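Local coordinates for protein AlyGC (Glaciecola chathamensis, PDB 5GKD) that probably degrades the polysaccharide alginate by cleaving its glycosidic bonds as a family 6 polysaccharide lyase, at residues Phe563-Asn568 / Leu589-Lys594. Sequence-based numbering, arbitrary orientation.
Sequences FFDAGN and LFRLNK
Asp565 gathers two cationic side chains on one oxygen: Arg591 NE lies 2.8 Å and Lys594 NZ 2.7 Å from Asp565 OD1, both as salt bridges. The donors come from opposite faces of the carboxylate, the arginine steeply (62° out of its plane), the lysine at a shallower slant. Bends at chi2 and at chi4 (77°) curl the lysine chain back over Ala566 O, which NZ also grips at 2.9 Å. A water accepts from Arg591 NH2 and donates to Asp565 OD2, closing the network, while Arg591 NH1 is held by Asp588. A methionine in place of Lys594 would probably leave Ala566 O without this donor and Asp565 with Arg591 as its one cationic mate in the network.

Backbone bonding is parallel: Phe564 pairs with Leu589 and Arg591 through its N and O, and Ala566 N reaches Arg591 O at 3.2 Å.

Apolar contacts gather around the sheet face bearing Phe564 and Phe590. From the corner before the strand, the edge of the Phe563 ring meets the face of Phe590 in an offset edge-to-face pair (planes at 75°), Phe563 CE2 being 3.9 Å from Phe590 CZ. Phe564 CB sits 3.6 Å from Phe590 CD1, and Leu592 CD1 bridges Ala566 CB and the Phe564 ring edge. Strands 543-548 and 572-578 supply further cover for these phenylalanines.

Strands 564-565 and 590-592, in register and flanked by 530-534 and 622-625, are successive rungs of a right-handed parallel beta-helix, as in pectate-lyase-like proteins, with a cluster of phenylalanines inside and charges outside.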
# COMPACT_ATOMS: atom_id res chain seq x y z
N PHE A 563 15.42 -1.39 -10.25
CA PHE A 563 15.02 -2.24 -11.36
C PHE A 563 13.65 -2.88 -11.12
O PHE A 563 12.78 -2.85 -12.00
CB PHE A 563 16.08 -3.31 -11.62
CG PHE A 563 15.68 -4.31 -12.65
CD1 PHE A 563 15.72 -3.98 -14.00
CD2 PHE A 563 15.23 -5.55 -12.28
CE1 PHE A 563 15.33 -4.89 -14.95
CE2 PHE A 563 14.84 -6.47 -13.22
CZ PHE A 563 14.88 -6.14 -14.57
N PHE A 564 13.45 -3.51 -9.95
CA PHE A 564 12.18 -4.16 -9.64
C PHE A 564 11.73 -3.80 -8.23
O PHE A 564 12.47 -4.02 -7.27
CB PHE A 564 12.24 -5.68 -9.78
CG PHE A 564 10.91 -6.35 -9.54
CD1 PHE A 564 9.97 -6.45 -10.55
CD2 PHE A 564 10.57 -6.83 -8.28
CE1 PHE A 564 8.74 -7.03 -10.32
CE2 PHE A 564 9.34 -7.41 -8.04
CZ PHE A 564 8.42 -7.52 -9.07
N ASP A 565 10.49 -3.32 -8.11
CA ASP A 565 9.93 -2.87 -6.84
C ASP A 565 8.62 -3.61 -6.59
O ASP A 565 7.63 -3.37 -7.28
CB ASP A 565 9.71 -1.35 -6.86
CG ASP A 565 9.40 -0.78 -5.47
OD1 ASP A 565 9.90 -1.32 -4.47
OD2 ASP A 565 8.67 0.21 -5.38
N ALA A 566 8.62 -4.52 -5.62
CA ALA A 566 7.43 -5.28 -5.28
C ALA A 566 6.45 -4.42 -4.49
O ALA A 566 6.84 -3.72 -3.56
CB ALA A 566 7.80 -6.53 -4.47
N GLY A 567 5.17 -4.48 -4.87
CA GLY A 567 4.15 -3.81 -4.08
C GLY A 567 3.94 -4.47 -2.74
O GLY A 567 4.20 -5.67 -2.55
N ASN A 568 3.50 -3.67 -1.77
CA ASN A 568 3.13 -4.22 -0.47
C ASN A 568 2.11 -5.34 -0.62
O ASN A 568 1.15 -5.23 -1.38
CB ASN A 568 2.59 -3.11 0.43
CG ASN A 568 3.70 -2.25 1.03
OD1 ASN A 568 4.21 -2.54 2.11
ND2 ASN A 568 4.07 -1.19 0.33
N LEU A 589 18.26 -3.74 -7.19
CA LEU A 589 17.82 -4.62 -8.27
C LEU A 589 16.44 -5.19 -7.98
O LEU A 589 15.49 -4.94 -8.72
CB LEU A 589 18.84 -5.75 -8.46
CG LEU A 589 19.55 -6.02 -9.78
CD1 LEU A 589 19.46 -7.50 -10.13
CD2 LEU A 589 19.07 -5.16 -10.92
N PHE A 590 16.30 -5.97 -6.90
CA PHE A 590 15.03 -6.58 -6.52
C PHE A 590 14.68 -6.17 -5.10
O PHE A 590 15.42 -6.46 -4.16
CB PHE A 590 15.08 -8.10 -6.66
CG PHE A 590 15.13 -8.57 -8.09
CD1 PHE A 590 13.98 -8.71 -8.82
CD2 PHE A 590 16.35 -8.84 -8.70
CE1 PHE A 590 14.03 -9.13 -10.13
CE2 PHE A 590 16.40 -9.26 -10.00
CZ PHE A 590 15.23 -9.41 -10.72
N ARG A 591 13.56 -5.48 -4.95
CA ARG A 591 13.07 -5.02 -3.66
C ARG A 591 11.94 -5.95 -3.23
O ARG A 591 10.79 -5.78 -3.66
CB ARG A 591 12.64 -3.56 -3.75
CG ARG A 591 13.82 -2.61 -3.87
CD ARG A 591 13.44 -1.29 -4.52
NE ARG A 591 12.52 -0.51 -3.70
CZ ARG A 591 12.88 0.15 -2.61
NH1 ARG A 591 14.13 0.12 -2.19
NH2 ARG A 591 11.97 0.84 -1.93
N LEU A 592 12.28 -6.94 -2.40
CA LEU A 592 11.39 -8.01 -1.96
C LEU A 592 11.29 -8.05 -0.45
O LEU A 592 11.25 -9.12 0.16
CB LEU A 592 11.85 -9.36 -2.48
CG LEU A 592 11.54 -9.85 -3.89
CD1 LEU A 592 10.43 -9.10 -4.58
CD2 LEU A 592 12.77 -9.91 -4.73
N ASN A 593 11.27 -6.88 0.17
CA ASN A 593 11.37 -6.72 1.62
C ASN A 593 10.31 -5.77 2.15
O ASN A 593 10.58 -4.98 3.07
CB ASN A 593 12.75 -6.21 1.99
CG ASN A 593 13.03 -4.84 1.43
OD1 ASN A 593 12.40 -4.44 0.45
ND2 ASN A 593 13.93 -4.10 2.06
N LYS A 594 9.09 -5.81 1.60
CA LYS A 594 8.05 -4.87 2.02
C LYS A 594 7.32 -5.27 3.30
O LYS A 594 6.71 -4.40 3.93
CB LYS A 594 7.03 -4.68 0.89
CG LYS A 594 7.65 -4.19 -0.40
CD LYS A 594 8.58 -3.00 -0.11
CE LYS A 594 9.30 -2.50 -1.35
NZ LYS A 594 8.46 -1.67 -2.25
O HOH W 1 9.22 1.52 -2.99